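Local coordinates for protein tryptophanyl-tRNA synthetase (PDB 3A04) that joins L-tryptophan to its cognate tRNA at the expense of ATP, as a class I aminoacyl-tRNA synthetase from a hyperthermophilic archaeon, at residues 220-225 against 239-244; 72-77 against 194-199. All blocks are in the same frame, centred on the assembly; numbering follows the deposited sequence.

Interaction 1 of 2, residues 220-225 against 239-244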
ATOM      1  N   PRO A 220       4.341  13.353  16.433  1.00 34.82           N
ATOM      2  CA  PRO A 220       5.265  12.245  16.055  1.00 35.01           C
ATOM      3  C   PRO A 220       5.036  11.723  14.636  1.00 34.89           C
ATOM      4  O   PRO A 220       6.043  11.493  13.895  1.00 34.09           O
ATOM      5  CB  PRO A 220       4.984  11.162  17.059  1.00 33.95           C
ATOM      6  CG  PRO A 220       4.578  11.997  18.357  1.00 36.14           C
ATOM      7  CD  PRO A 220       3.703  13.104  17.740  1.00 35.55           C
ATOM      8  N   HIS A 221       3.768  11.568  14.248  1.00 32.76           N
ATOM      9  CA  HIS A 221       3.518  11.134  12.845  1.00 32.63           C
ATOM     10  C   HIS A 221       3.924  12.186  11.811  1.00 31.12           C
ATOM     11  O   HIS A 221       4.441  11.884  10.694  1.00 31.62           O
ATOM     12  CB  HIS A 221       2.047  10.674  12.577  1.00 32.95           C
ATOM     13  CG  HIS A 221       1.877  10.194  11.172  1.00 34.28           C
ATOM     14  ND1 HIS A 221       1.537  11.031  10.131  1.00 35.99           N
ATOM     15  CD2 HIS A 221       2.153   8.992  10.618  1.00 37.64           C
ATOM     16  CE1 HIS A 221       1.581  10.351   8.993  1.00 35.86           C
ATOM     17  NE2 HIS A 221       1.940   9.108   9.270  1.00 36.02           N
ATOM     18  N   LEU A 222       3.662  13.443  12.125  1.00 29.78           N
ATOM     19  CA  LEU A 222       4.096  14.526  11.245  1.00 29.58           C
ATOM     20  C   LEU A 222       5.642  14.588  11.057  1.00 29.78           C
ATOM     21  O   LEU A 222       6.139  14.927  10.016  1.00 26.19           O
ATOM     22  CB  LEU A 222       3.654  15.816  11.876  1.00 32.08           C
ATOM     23  CG  LEU A 222       3.554  17.038  11.018  1.00 39.83           C
ATOM     24  CD1 LEU A 222       2.809  16.694   9.719  1.00 39.09           C
ATOM     25  CD2 LEU A 222       2.691  18.040  11.832  1.00 40.10           C
ATOM     26  N   ARG A 223       6.395  14.226  12.090  1.00 29.72           N
ATOM     27  CA  ARG A 223       7.827  14.268  11.994  1.00 31.02           C
ATOM     28  C   ARG A 223       8.274  13.091  11.134  1.00 30.01           C
ATOM     29  O   ARG A 223       9.252  13.193  10.385  1.00 30.83           O
ATOM     30  CB  ARG A 223       8.416  14.203  13.448  1.00 31.58           C
ATOM     31  CG  ARG A 223       8.248  15.547  14.188  1.00 33.60           C
ATOM     32  CD  ARG A 223       9.193  15.629  15.449  1.00 36.82           C
ATOM     33  NE  ARG A 223       9.197  14.393  16.240  1.00 36.13           N
ATOM     34  CZ  ARG A 223       8.414  14.178  17.302  1.00 38.45           C
ATOM     35  NH1 ARG A 223       7.550  15.095  17.673  1.00 37.93           N
ATOM     36  NH2 ARG A 223       8.481  13.056  18.000  1.00 36.14           N
ATOM     37  N   LEU A 224       7.603  11.950  11.268  1.00 30.73           N
ATOM     38  CA  LEU A 224       7.965  10.816  10.416  1.00 31.53           C
ATOM     39  C   LEU A 224       7.667  11.201   8.926  1.00 30.75           C
ATOM     40  O   LEU A 224       8.456  10.904   8.042  1.00 31.19           O
ATOM     41  CB  LEU A 224       7.219   9.533  10.794  1.00 31.98           C
ATOM     42  CG  LEU A 224       7.359   8.337   9.830  1.00 36.32           C
ATOM     43  CD1 LEU A 224       8.845   7.832   9.813  1.00 39.26           C
ATOM     44  CD2 LEU A 224       6.384   7.155  10.180  1.00 38.06           C
ATOM     45  N   THR A 225       6.557  11.876   8.682  1.00 28.72           N
ATOM     46  CA  THR A 225       6.205  12.415   7.318  1.00 27.79           C
ATOM     47  C   THR A 225       7.286  13.353   6.789  1.00 29.07           C
ATOM     48  O   THR A 225       7.670  13.262   5.617  1.00 28.22           O
ATOM     49  CB  THR A 225       4.794  13.113   7.344  1.00 28.54           C
ATOM     50  OG1 THR A 225       3.836  12.125   7.767  1.00 26.43           O
ATOM     51  CG2 THR A 225       4.340  13.629   5.955  1.00 24.28           C
ATOM     52  N   GLU A 239       8.836  18.703  -0.339  1.00 33.88           N
ATOM     53  CA  GLU A 239       9.123  19.611   0.745  1.00 31.25           C
ATOM     54  C   GLU A 239       8.539  19.060   2.075  1.00 31.98           C
ATOM     55  O   GLU A 239       7.430  18.394   2.134  1.00 29.53           O
ATOM     56  CB  GLU A 239       8.604  21.040   0.391  1.00 31.34           C
ATOM     57  CG  GLU A 239       8.664  22.052   1.661  1.00 37.92           C
ATOM     58  CD  GLU A 239       8.513  23.577   1.359  1.00 48.07           C
ATOM     59  OE1 GLU A 239       9.435  24.056   0.652  1.00 51.07           O
ATOM     60  OE2 GLU A 239       7.520  24.308   1.855  1.00 46.98           O
ATOM     61  N   ARG A 240       9.254  19.355   3.162  1.00 29.51           N
ATOM     62  CA  ARG A 240       8.786  19.011   4.496  1.00 31.29           C
ATOM     63  C   ARG A 240       7.468  19.800   4.798  1.00 30.89           C
ATOM     64  O   ARG A 240       7.398  21.000   4.549  1.00 30.24           O
ATOM     65  CB  ARG A 240       9.867  19.392   5.527  1.00 30.17           C
ATOM     66  CG  ARG A 240      11.052  18.394   5.479  1.00 30.80           C
ATOM     67  CD  ARG A 240      12.119  18.726   6.603  1.00 31.41           C
ATOM     68  NE  ARG A 240      12.727  20.028   6.370  1.00 38.91           N
ATOM     69  CZ  ARG A 240      13.712  20.307   5.500  1.00 43.43           C
ATOM     70  NH1 ARG A 240      14.297  19.335   4.770  1.00 39.31           N
ATOM     71  NH2 ARG A 240      14.148  21.582   5.391  1.00 38.64           N
ATOM     72  N   PRO A 241       6.403  19.109   5.234  1.00 29.48           N
ATOM     73  CA  PRO A 241       5.162  19.897   5.467  1.00 28.92           C
ATOM     74  C   PRO A 241       5.239  20.775   6.705  1.00 30.05           C
ATOM     75  O   PRO A 241       5.814  20.380   7.711  1.00 29.59           O
ATOM     76  CB  PRO A 241       4.088  18.813   5.694  1.00 28.72           C
ATOM     77  CG  PRO A 241       4.953  17.530   6.143  1.00 28.63           C
ATOM     78  CD  PRO A 241       6.161  17.665   5.201  1.00 27.61           C
ATOM     79  N   ALA A 242       4.629  21.937   6.612  1.00 29.99           N
ATOM     80  CA  ALA A 242       4.434  22.860   7.751  1.00 29.32           C
ATOM     81  C   ALA A 242       3.222  22.426   8.588  1.00 28.67           C
ATOM     82  O   ALA A 242       2.466  21.577   8.157  1.00 27.28           O
ATOM     83  CB  ALA A 242       4.257  24.300   7.231  1.00 26.26           C
ATOM     84  N   SER A 243       3.095  22.970   9.797  1.00 27.60           N
ATOM     85  CA  SER A 243       2.041  22.633  10.682  1.00 27.32           C
ATOM     86  C   SER A 243       1.649  23.813  11.564  1.00 29.68           C
ATOM     87  O   SER A 243       2.466  24.741  11.820  1.00 27.59           O
ATOM     88  CB  SER A 243       2.435  21.415  11.535  1.00 29.02           C
ATOM     89  OG  SER A 243       3.763  21.521  12.050  1.00 28.76           O
ATOM     90  N   THR A 244       0.401  23.815  12.033  1.00 30.19           N
ATOM     91  CA  THR A 244      -0.017  24.783  13.079  1.00 31.05           C
ATOM     92  C   THR A 244      -0.535  23.879  14.158  1.00 32.29           C
ATOM     93  O   THR A 244      -0.934  22.738  13.833  1.00 30.06           O
ATOM     94  CB  THR A 244      -1.096  25.784  12.666  1.00 31.83           C
ATOM     95  OG1 THR A 244      -2.241  25.076  12.143  1.00 33.00           O
ATOM     96  CG2 THR A 244      -0.599  26.761  11.539  1.00 33.82           C
TER
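Leu-222 and Thr-225, about one helical turn apart, settle on Ser-243 of the strand that follows their helix and on Pro-241 of the loop that leads into it, and no hydrogen bond crosses between the two segments. It is a worked example of how the helix of a beta-alpha-beta crossover beds onto its next strand through a few apolar groups. Leu-222 carries CG opposite its backbone N (chi1 -160°), which brings both methyls across to the other segment: CD2 presses on CB of Ser-243 at 3.4 Å, tighter than usual for two carbons, while CD1 lies 4.3 Å from CG of Pro-241. The same CD2 also lies 3.6 Å from OG of Ser-243. That hydroxyl sits between its own backbone N and carbonyl carbon, chi1 45°, and its polar need is met by the hydroxyl of Tyr-245. Farther along the helix, the methyl CG2 of Thr-225 touches CG of Pro-241 at 4.0 Å, the two side chains crossing at a slant. The bond at the other branch is consistent with this placing of the methyl: OG1 of Thr-225 reaches back to the carbonyl O of His-221 at 3.0 Å, approaching from above the carbonyl plane, while the backbone N of Thr-225 meets that oxygen from the opposite face. The threonine thus satisfies its polar branch inside the helix and offers carbon to the proline. Around the contact, Arg-56 of strand 52-56 touches both Leu-222 and Ser-243, and helix 183-197 packs on Thr-225 and Pro-241.

Interaction 2 of 2, residues 72-77 against 194-199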
ATOM      1  N   ALA A  72      -1.441  25.420   0.155  1.00 30.56           N
ATOM      2  CA  ALA A  72      -2.509  24.458   0.452  1.00 28.28           C
ATOM      3  C   ALA A  72      -2.547  24.102   1.929  1.00 26.61           C
ATOM      4  O   ALA A  72      -1.572  24.261   2.650  1.00 26.93           O
ATOM      5  CB  ALA A  72      -2.372  23.146  -0.411  1.00 28.41           C
ATOM      6  N   VAL A  73      -3.710  23.648   2.370  1.00 25.62           N
ATOM      7  CA  VAL A  73      -3.836  23.059   3.677  1.00 26.08           C
ATOM      8  C   VAL A  73      -4.494  21.718   3.456  1.00 26.18           C
ATOM      9  O   VAL A  73      -5.359  21.574   2.545  1.00 28.11           O
ATOM     10  CB  VAL A  73      -4.686  23.989   4.673  1.00 24.43           C
ATOM     11  CG1 VAL A  73      -6.077  24.336   4.099  1.00 25.23           C
ATOM     12  CG2 VAL A  73      -4.833  23.269   6.032  1.00 21.37           C
ATOM     13  N   LEU A  74      -4.114  20.728   4.274  1.00 29.24           N
ATOM     14  CA  LEU A  74      -4.597  19.389   4.119  1.00 28.57           C
ATOM     15  C   LEU A  74      -4.971  18.868   5.495  1.00 27.46           C
ATOM     16  O   LEU A  74      -4.215  19.105   6.469  1.00 28.30           O
ATOM     17  CB  LEU A  74      -3.444  18.499   3.497  1.00 30.09           C
ATOM     18  CG  LEU A  74      -4.046  17.074   3.517  1.00 34.73           C
ATOM     19  CD1 LEU A  74      -4.435  16.391   2.258  1.00 37.10           C
ATOM     20  CD2 LEU A  74      -3.420  16.097   4.598  1.00 32.60           C
ATOM     21  N   THR A  75      -6.099  18.153   5.632  1.00 24.98           N
ATOM     22  CA  THR A  75      -6.261  17.377   6.846  1.00 25.60           C
ATOM     23  C   THR A  75      -7.047  16.119   6.496  1.00 26.19           C
ATOM     24  O   THR A  75      -7.618  16.011   5.388  1.00 28.10           O
ATOM     25  CB  THR A  75      -7.083  18.223   7.936  1.00 27.50           C
ATOM     26  OG1 THR A  75      -7.113  17.487   9.158  1.00 31.11           O
ATOM     27  CG2 THR A  75      -8.536  18.397   7.433  1.00 29.68           C
ATOM     28  N   GLY A  76      -7.111  15.160   7.413  1.00 26.17           N
ATOM     29  CA  GLY A  76      -7.900  13.978   7.200  1.00 27.34           C
ATOM     30  C   GLY A  76      -8.933  13.760   8.292  1.00 27.97           C
ATOM     31  O   GLY A  76      -8.708  14.181   9.444  1.00 28.41           O
ATOM     32  N   PHE A  77     -10.002  13.024   7.954  1.00 26.01           N
ATOM     33  CA  PHE A  77     -11.084  12.640   8.904  1.00 27.71           C
ATOM     34  C   PHE A  77     -11.344  11.144   8.762  1.00 27.54           C
ATOM     35  O   PHE A  77     -11.424  10.566   7.637  1.00 27.32           O
ATOM     36  CB  PHE A  77     -12.411  13.377   8.622  1.00 26.70           C
ATOM     37  CG  PHE A  77     -12.355  14.860   8.901  1.00 28.37           C
ATOM     38  CD1 PHE A  77     -11.927  15.730   7.932  1.00 27.53           C
ATOM     39  CD2 PHE A  77     -12.618  15.345  10.167  1.00 29.08           C
ATOM     40  CE1 PHE A  77     -11.733  17.107   8.197  1.00 33.53           C
ATOM     41  CE2 PHE A  77     -12.533  16.801  10.430  1.00 30.29           C
ATOM     42  CZ  PHE A  77     -12.069  17.618   9.460  1.00 31.29           C
ATOM     43  N   ALA A 194       1.336   9.753   2.891  1.00 23.41           N
ATOM     44  CA  ALA A 194       0.926  10.077   1.504  1.00 24.89           C
ATOM     45  C   ALA A 194      -0.189  11.093   1.427  1.00 22.98           C
ATOM     46  O   ALA A 194      -0.219  11.965   0.502  1.00 24.92           O
ATOM     47  CB  ALA A 194       0.540   8.767   0.755  1.00 23.56           C
ATOM     48  N   ASP A 195      -1.178  10.982   2.314  1.00 25.17           N
ATOM     49  CA  ASP A 195      -2.242  12.040   2.334  1.00 25.69           C
ATOM     50  C   ASP A 195      -1.588  13.452   2.385  1.00 26.02           C
ATOM     51  O   ASP A 195      -1.953  14.350   1.630  1.00 27.47           O
ATOM     52  CB  ASP A 195      -3.171  11.860   3.572  1.00 24.74           C
ATOM     53  CG  ASP A 195      -4.111  10.667   3.413  1.00 29.23           C
ATOM     54  OD1 ASP A 195      -4.435  10.308   2.235  1.00 31.32           O
ATOM     55  OD2 ASP A 195      -4.477  10.036   4.431  1.00 29.72           O
ATOM     56  N   ILE A 196      -0.634  13.655   3.295  1.00 25.96           N
ATOM     57  CA  ILE A 196       0.033  14.975   3.391  1.00 25.08           C
ATOM     58  C   ILE A 196       0.886  15.337   2.167  1.00 25.48           C
ATOM     59  O   ILE A 196       0.796  16.454   1.611  1.00 26.23           O
ATOM     60  CB  ILE A 196       0.898  15.014   4.685  1.00 24.85           C
ATOM     61  CG1 ILE A 196      -0.053  14.837   5.890  1.00 25.57           C
ATOM     62  CG2 ILE A 196       1.773  16.298   4.718  1.00 25.13           C
ATOM     63  CD1 ILE A 196       0.661  14.404   7.263  1.00 29.56           C
ATOM     64  N   LEU A 197       1.723  14.404   1.732  1.00 26.38           N
ATOM     65  CA  LEU A 197       2.753  14.732   0.741  1.00 26.16           C
ATOM     66  C   LEU A 197       2.239  14.654  -0.680  1.00 26.47           C
ATOM     67  O   LEU A 197       2.840  15.258  -1.509  1.00 26.38           O
ATOM     68  CB  LEU A 197       3.905  13.718   0.912  1.00 27.07           C
ATOM     69  CG  LEU A 197       4.640  13.935   2.252  1.00 24.34           C
ATOM     70  CD1 LEU A 197       5.590  12.795   2.502  1.00 26.97           C
ATOM     71  CD2 LEU A 197       5.389  15.301   2.387  1.00 26.96           C
ATOM     72  N   HIS A 198       1.182  13.867  -1.010  1.00 25.70           N
ATOM     73  CA  HIS A 198       0.857  13.620  -2.427  1.00 24.51           C
ATOM     74  C   HIS A 198       0.416  14.910  -3.123  1.00 26.08           C
ATOM     75  O   HIS A 198       0.501  15.013  -4.326  1.00 26.19           O
ATOM     76  CB  HIS A 198      -0.283  12.574  -2.621  1.00 25.90           C
ATOM     77  CG  HIS A 198      -1.668  13.117  -2.367  1.00 26.93           C
ATOM     78  ND1 HIS A 198      -2.128  13.447  -1.107  1.00 27.71           N
ATOM     79  CD2 HIS A 198      -2.700  13.387  -3.232  1.00 27.09           C
ATOM     80  CE1 HIS A 198      -3.386  13.879  -1.192  1.00 26.65           C
ATOM     81  NE2 HIS A 198      -3.746  13.882  -2.470  1.00 30.66           N
ATOM     82  N   VAL A 199      -0.089  15.896  -2.369  1.00 24.86           N
ATOM     83  CA  VAL A 199      -0.557  17.138  -3.018  1.00 26.50           C
ATOM     84  C   VAL A 199       0.559  17.940  -3.709  1.00 26.58           C
ATOM     85  O   VAL A 199       0.309  18.795  -4.592  1.00 27.11           O
ATOM     86  CB  VAL A 199      -1.318  18.087  -1.998  1.00 27.12           C
ATOM     87  CG1 VAL A 199      -2.447  17.324  -1.372  1.00 26.87           C
ATOM     88  CG2 VAL A 199      -0.345  18.765  -0.960  1.00 27.97           C
TER
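The imidazole of His-198 has CG1 of Val-199 on one face, 3.5 Å above the plane and offset toward the rim, and the carbonyl carbon of Asp-195 at its edge; CD1 of Leu-74 approaches the ring obliquely, 4.4 Å from CE1. This is the Rossmann-type nucleotide-binding fold of a class I synthetase, in which helix 183-197 lies against a face of the central sheet and strand 72-77 supplies a leucine to meet it. With CG opposite the backbone N (chi1 175°), Leu-74 extends from the strand toward residues 195-199. Its tip rests on a backbone carbonyl, CD1 of Leu-74 lying 3.3 Å from O of Asp-195. The two methyls then part: CD2 meets CG1 of Ile-196 at 3.8 Å, the side chains crossing at about a right angle, and CD1 faces CG1 of Val-199 at 4.2 Å. An alanine in place of Leu-74 would remove both methyls and would probably leave a gap beside Ile-196 and Val-199, with the carbonyl of Asp-195 stripped of the carbons lying on it. The carboxylate of Asp-195 is bound by the hydroxyls of Tyr-158 and Tyr-149 and by Gln-151, and NE2 of His-198 pairs with Arg-154. Phe-105 of the adjacent strand also touches Leu-74 and Val-199. The other nitrogen of the ring turns back on the preceding residues. ND1 of His-198 donates to the carbonyl O of Ala-194 at 2.9 Å with an N-H...O angle of 134°, and the backbone N of His-198 reaches the same oxygen from the opposite face of its plane.

How the interactions relate
Both interactions lie in the buried core and rest on the same sheet, yet they illustrate two ways of attaching a helix to it. Interaction 1 joins a helix to the next strand in sequence and the residue leading into it, whereas interaction 2 brings together segments more than a hundred residues apart. Helix 183-197 connects them: CG2 of Ile-196 packs against CB of Pro-241 at 3.6 Å, and CG of Leu-197 lies 3.7 Å from CG2 of Thr-225. Neither pair of segments is bridged by a hydrogen bond. In interaction 1 the polar groups are short hydroxyls, bonded within the helix or to Tyr-245; interaction 2 has ionisable Asp-195 and His-198, held by tyrosines, Gln-151 and Arg-154.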